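Local coordinates for protein Vlm2 (Streptomyces tsusimaensis, PDB 6ECB) that is part of the nonribosomal peptide synthetase that makes the depsipeptide valinomycin, of which this thioesterase domain probably handles the acyl-enzyme intermediates, at residues Thr50-Ile55 / Glu206-Arg211; Ser96-Ala101 / Arg127-Lys132. All blocks are in the same frame, centred on the assembly; numbering follows the deposited sequence.

Interaction 1 of 2, residues Thr50-Ile55 / Glu206-Arg211; sequences TVLGYI and EDYLDR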
loop_
_atom_site.group_PDB
_atom_site.type_symbol
_atom_site.label_atom_id
_atom_site.label_comp_id
_atom_site.label_asym_id
_atom_site.label_seq_id
_atom_site.Cartn_x
_atom_site.Cartn_y
_atom_site.Cartn_z
ATOM N N THR A 50 -6.840 0.803 -3.249
ATOM C CA THR A 50 -7.356 1.598 -2.146
ATOM C C THR A 50 -6.235 2.013 -1.205
ATOM O O THR A 50 -5.228 1.312 -1.078
ATOM C CB THR A 50 -8.417 0.818 -1.366
ATOM O OG1 THR A 50 -8.997 1.647 -0.361
ATOM C CG2 THR A 50 -7.835 -0.408 -0.691
ATOM N N VAL A 51 -6.466 3.152 -0.533
ATOM C CA VAL A 51 -5.613 3.664 0.545
ATOM C C VAL A 51 -6.041 3.148 1.915
ATOM O O VAL A 51 -5.343 3.383 2.916
ATOM C CB VAL A 51 -5.653 5.213 0.582
ATOM C CG1 VAL A 51 -5.393 5.815 -0.773
ATOM C CG2 VAL A 51 -6.993 5.707 1.103
ATOM N N LEU A 52 -7.159 2.445 2.002
ATOM C CA LEU A 52 -7.744 2.219 3.316
ATOM C C LEU A 52 -6.867 1.363 4.220
ATOM O O LEU A 52 -6.914 1.548 5.445
ATOM C CB LEU A 52 -9.127 1.631 3.143
ATOM C CG LEU A 52 -9.332 0.167 2.873
ATOM C CD1 LEU A 52 -9.328 -0.631 4.175
ATOM C CD2 LEU A 52 -10.700 0.074 2.181
ATOM N N GLY A 53 -6.015 0.501 3.661
ATOM C CA GLY A 53 -5.104 -0.317 4.445
ATOM C C GLY A 53 -4.020 0.457 5.171
ATOM O O GLY A 53 -3.365 -0.116 6.047
ATOM N N TYR A 54 -3.824 1.732 4.828
ATOM C CA TYR A 54 -2.835 2.584 5.487
ATOM C C TYR A 54 -3.425 3.491 6.558
ATOM O O TYR A 54 -2.672 4.233 7.207
ATOM C CB TYR A 54 -2.131 3.458 4.463
ATOM C CG TYR A 54 -1.413 2.701 3.377
ATOM C CD1 TYR A 54 -0.280 1.943 3.650
ATOM C CD2 TYR A 54 -1.845 2.781 2.069
ATOM C CE1 TYR A 54 0.404 1.281 2.645
ATOM C CE2 TYR A 54 -1.167 2.105 1.049
ATOM C CZ TYR A 54 -0.057 1.353 1.356
ATOM O OH TYR A 54 0.655 0.688 0.364
ATOM N N ILE A 55 -4.748 3.473 6.754
ATOM C CA ILE A 55 -5.364 4.449 7.645
ATOM C C ILE A 55 -4.879 4.254 9.069
ATOM O O ILE A 55 -4.569 5.223 9.769
ATOM C CB ILE A 55 -6.898 4.383 7.550
ATOM C CG1 ILE A 55 -7.338 4.983 6.210
ATOM C CG2 ILE A 55 -7.547 5.120 8.715
ATOM C CD1 ILE A 55 -8.781 4.635 5.861
ATOM N N GLU A 206 -21.161 -0.183 -0.805
ATOM C CA GLU A 206 -21.322 -1.416 -1.577
ATOM C C GLU A 206 -20.638 -1.299 -2.936
ATOM O O GLU A 206 -19.929 -2.215 -3.376
ATOM C CB GLU A 206 -22.807 -1.731 -1.751
ATOM C CG GLU A 206 -23.063 -3.000 -2.543
ATOM C CD GLU A 206 -24.537 -3.220 -2.823
ATOM O OE1 GLU A 206 -25.369 -2.651 -2.089
ATOM O OE2 GLU A 206 -24.850 -3.947 -3.791
ATOM N N ASP A 207 -20.817 -0.158 -3.599
ATOM C CA ASP A 207 -20.208 0.064 -4.906
ATOM C C ASP A 207 -18.684 0.116 -4.824
ATOM O O ASP A 207 -17.985 -0.444 -5.677
ATOM C CB ASP A 207 -20.757 1.361 -5.480
ATOM C CG ASP A 207 -20.309 1.597 -6.884
ATOM O OD1 ASP A 207 -20.717 0.806 -7.761
ATOM O OD2 ASP A 207 -19.548 2.570 -7.099
ATOM N N TYR A 208 -18.140 0.820 -3.827
ATOM C CA TYR A 208 -16.696 0.888 -3.674
ATOM C C TYR A 208 -16.107 -0.494 -3.446
ATOM O O TYR A 208 -15.058 -0.838 -4.001
ATOM C CB TYR A 208 -16.350 1.806 -2.496
ATOM C CG TYR A 208 -14.893 2.093 -2.330
ATOM C CD1 TYR A 208 -14.314 3.233 -2.878
ATOM C CD2 TYR A 208 -14.073 1.234 -1.609
ATOM C CE1 TYR A 208 -12.982 3.503 -2.713
ATOM C CE2 TYR A 208 -12.754 1.494 -1.446
ATOM C CZ TYR A 208 -12.207 2.629 -2.008
ATOM O OH TYR A 208 -10.896 2.865 -1.837
ATOM N N LEU A 209 -16.749 -1.289 -2.601
ATOM C CA LEU A 209 -16.234 -2.623 -2.320
ATOM C C LEU A 209 -16.192 -3.469 -3.586
ATOM O O LEU A 209 -15.222 -4.199 -3.832
ATOM C CB LEU A 209 -17.115 -3.285 -1.256
ATOM C CG LEU A 209 -16.769 -4.722 -0.893
ATOM C CD1 LEU A 209 -15.352 -4.825 -0.351
ATOM C CD2 LEU A 209 -17.784 -5.248 0.114
ATOM N N ASP A 210 -17.263 -3.417 -4.376
ATOM C CA ASP A 210 -17.287 -4.143 -5.641
ATOM C C ASP A 210 -16.147 -3.702 -6.545
ATOM O O ASP A 210 -15.440 -4.533 -7.134
ATOM C CB ASP A 210 -18.637 -3.913 -6.320
ATOM C CG ASP A 210 -18.803 -4.758 -7.559
ATOM O OD1 ASP A 210 -18.884 -5.995 -7.402
ATOM O OD2 ASP A 210 -18.840 -4.195 -8.679
ATOM N N ARG A 211 -15.928 -2.395 -6.645
ATOM C CA ARG A 211 -14.890 -1.898 -7.537
ATOM C C ARG A 211 -13.516 -2.280 -7.025
ATOM O O ARG A 211 -12.630 -2.644 -7.801
ATOM C CB ARG A 211 -15.015 -0.389 -7.689
ATOM C CG ARG A 211 -16.267 0.049 -8.450
ATOM C CD ARG A 211 -16.454 1.561 -8.342
ATOM N NE ARG A 211 -17.669 2.011 -9.032
ATOM C CZ ARG A 211 -17.696 2.581 -10.234
ATOM N NH1 ARG A 211 -16.574 2.796 -10.903
ATOM N NH2 ARG A 211 -18.855 2.944 -10.769
#
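T50 and Y208 meet through their hydroxyls: T50 OG1 donates to Y208 OH over 2.7 Å. The threonine oxygen lies in the plane of the tyrosine ring, at its edge, and the two side chains cross at about a right angle. The threonine hydroxyl reaches both the tyrosine and its own backbone because chi1 is -175°, which swings OG1 opposite the backbone N; there it accepts from L52 N at 3.1 Å with a nearly straight N-H...O angle of 163°. This is an ST turn, and it explains why a small side chain with a hydroxyl on CB suits the position. A tyrosine is long enough to carry a hydroxyl from the helix to the loop, with its ring in the apolar company of L52, F203 and L75. The phenol oxygen is also hydrogen-bonded to E71 OE2, and E71 OE1 takes the N-H of V51, so one carboxylate ties the tyrosine and the loop together. Helix 206-220, which carries Y208, belongs to the helical insertion between strands 134-137 and 237-241, consistent with the lid of an alpha/beta-hydrolase thioesterase; residues 50-55 lie in the loop after strand 40-44 of the central sheet. Replacing T50 by a valine removes OG1 and would probably leave L52 N and the phenol of Y208 each short of one partner, setting the turn freer to shift. L52 adds an apolar touch, its CD2 approaching Y208 CE2 obliquely at 4.4 Å. The branched leucine also meets I167, M170 and F203. F203 meets the Y208 ring edge-to-face.

Interaction 2 of 2, residues Ser96-Ala101 / Arg127-Lys132; sequences SAAGVA and RGIRPK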
loop_
_atom_site.group_PDB
_atom_site.type_symbol
_atom_site.label_atom_id
_atom_site.label_comp_id
_atom_site.label_asym_id
_atom_site.label_seq_id
_atom_site.Cartn_x
_atom_site.Cartn_y
_atom_site.Cartn_z
ATOM N N SER A 96 -0.347 11.823 -9.749
ATOM C CA SER A 96 -1.039 12.271 -8.545
ATOM C C SER A 96 -0.042 12.660 -7.445
ATOM O O SER A 96 -0.223 13.680 -6.762
ATOM C CB SER A 96 -1.984 11.150 -8.078
ATOM O OG SER A 96 -2.672 11.475 -6.884
ATOM N N ALA A 97 0.986 11.856 -7.240
ATOM C CA ALA A 97 1.943 12.140 -6.174
ATOM C C ALA A 97 2.733 13.413 -6.473
ATOM O O ALA A 97 3.154 14.117 -5.551
ATOM C CB ALA A 97 2.903 10.970 -5.994
ATOM N N ALA A 98 2.947 13.712 -7.749
ATOM C CA ALA A 98 3.763 14.861 -8.124
ATOM C C ALA A 98 3.224 16.171 -7.572
ATOM O O ALA A 98 3.995 17.104 -7.371
ATOM C CB ALA A 98 3.873 14.941 -9.648
ATOM N N GLY A 99 1.935 16.247 -7.262
ATOM C CA GLY A 99 1.395 17.457 -6.675
ATOM C C GLY A 99 1.986 17.829 -5.328
ATOM O O GLY A 99 2.001 19.013 -4.977
ATOM N N VAL A 100 2.489 16.849 -4.565
ATOM C CA VAL A 100 2.992 17.129 -3.224
ATOM C C VAL A 100 4.417 16.623 -3.024
ATOM O O VAL A 100 5.049 16.963 -2.026
ATOM C CB VAL A 100 2.067 16.538 -2.135
ATOM C CG1 VAL A 100 0.674 17.174 -2.223
ATOM C CG2 VAL A 100 1.994 15.017 -2.228
ATOM N N ALA A 101 4.953 15.856 -3.968
ATOM C CA ALA A 101 6.202 15.149 -3.723
ATOM C C ALA A 101 7.401 16.060 -3.978
ATOM O O ALA A 101 7.303 17.075 -4.664
ATOM C CB ALA A 101 6.315 13.916 -4.614
ATOM N N ARG A 127 11.449 13.224 -13.859
ATOM C CA ARG A 127 10.803 14.497 -14.109
ATOM C C ARG A 127 11.394 15.635 -13.283
ATOM O O ARG A 127 10.857 16.744 -13.323
ATOM C CB ARG A 127 9.296 14.428 -13.789
ATOM C CG ARG A 127 8.511 13.358 -14.513
ATOM C CD ARG A 127 7.084 13.234 -13.922
ATOM N NE ARG A 127 6.444 14.545 -13.774
ATOM C CZ ARG A 127 5.187 14.724 -13.364
ATOM N NH1 ARG A 127 4.427 13.671 -13.076
ATOM N NH2 ARG A 127 4.688 15.954 -13.250
ATOM N N GLY A 128 12.478 15.406 -12.553
ATOM C CA GLY A 128 13.089 16.496 -11.802
ATOM C C GLY A 128 12.456 16.742 -10.448
ATOM O O GLY A 128 12.471 17.875 -9.958
ATOM N N ILE A 129 11.854 15.714 -9.859
ATOM C CA ILE A 129 11.225 15.784 -8.539
ATOM C C ILE A 129 11.888 14.729 -7.676
ATOM O O ILE A 129 11.838 13.540 -8.011
ATOM C CB ILE A 129 9.717 15.534 -8.624
ATOM C CG1 ILE A 129 9.081 16.561 -9.570
ATOM C CG2 ILE A 129 9.074 15.540 -7.224
ATOM C CD1 ILE A 129 7.620 16.212 -9.909
ATOM N N ARG A 130 12.465 15.141 -6.552
ATOM C CA ARG A 130 13.248 14.214 -5.741
ATOM C C ARG A 130 12.614 13.975 -4.377
ATOM O O ARG A 130 12.743 14.820 -3.469
ATOM C CB ARG A 130 14.670 14.741 -5.574
ATOM C CG ARG A 130 15.602 13.759 -4.863
ATOM C CD ARG A 130 16.975 14.370 -4.629
ATOM N NE ARG A 130 17.872 13.414 -3.973
ATOM C CZ ARG A 130 18.593 12.487 -4.606
ATOM N NH1 ARG A 130 18.588 12.379 -5.936
ATOM N NH2 ARG A 130 19.356 11.668 -3.893
ATOM N N PRO A 131 11.943 12.845 -4.178
ATOM C CA PRO A 131 11.433 12.519 -2.841
ATOM C C PRO A 131 12.586 12.350 -1.859
ATOM O O PRO A 131 13.739 12.105 -2.235
ATOM C CB PRO A 131 10.686 11.195 -3.053
ATOM C CG PRO A 131 10.416 11.129 -4.546
ATOM C CD PRO A 131 11.647 11.787 -5.153
ATOM N N LYS A 132 12.239 12.453 -0.578
ATOM C CA LYS A 132 13.202 12.263 0.496
ATOM C C LYS A 132 13.739 10.840 0.552
ATOM O O LYS A 132 14.897 10.636 0.926
ATOM C CB LYS A 132 12.536 12.626 1.819
ATOM C CG LYS A 132 13.464 12.635 3.012
ATOM C CD LYS A 132 12.736 13.231 4.202
ATOM C CE LYS A 132 13.532 13.071 5.461
ATOM N NZ LYS A 132 14.729 13.877 5.377
#
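The Schellman motif that ends helix 112-126 sets R127 and I129 against A98 and A101, where the chain leaves helix 86-97. G128 is its C-prime residue, with a positive phi of 84° at which a side chain would run into the preceding carbonyl; its N bonds to L125 O, while I129 N bonds to L124 O. I129 spreads its two branches over the alanines, one to each. CD1 reaches A98 CB at 4.0 Å, and CG2 rests against A101, 4.1 Å from its CB and 3.5 Å from its O. Alanine suits both places because a methyl leaves room for the isoleucine and for L124, which touches both. R127 comes in obliquely: a bend at chi3 (48°) brings its guanidinium to A98 CB, with NH1 at 3.7 Å, NH2 at 3.8 Å and CZ at 3.9 Å, and NH1 also makes a long, weak ion pair with D95. A101, R127 and I129 all touch crystal neighbours, which may influence their poses. Methyl groups against aliphatic branches and a guanidinium group give close fit without directional bonds, so the ends of the two helices are probably held together here more by shape and the hiding of apolar surface than by polar bonds.

Interaction 1 is buried and interaction 2 lies at the surface, their centres 25 Å apart and their nearest atoms about 9 Å apart, without touching. Along the chain the second is nested within the long loop closed by the first. They join different elements: 50-55 with 206-211 connects the loop after strand 40-44 to a helix of the probable lid, whereas 96-101 with 127-132 brings together the end regions of two neighbouring helices of the alpha/beta core. The chemistry follows the place. Buried hydroxyls in interaction 1 are satisfied by a short relay of directional bonds, while interaction 2 relies on small apolar groups and an exposed arginine.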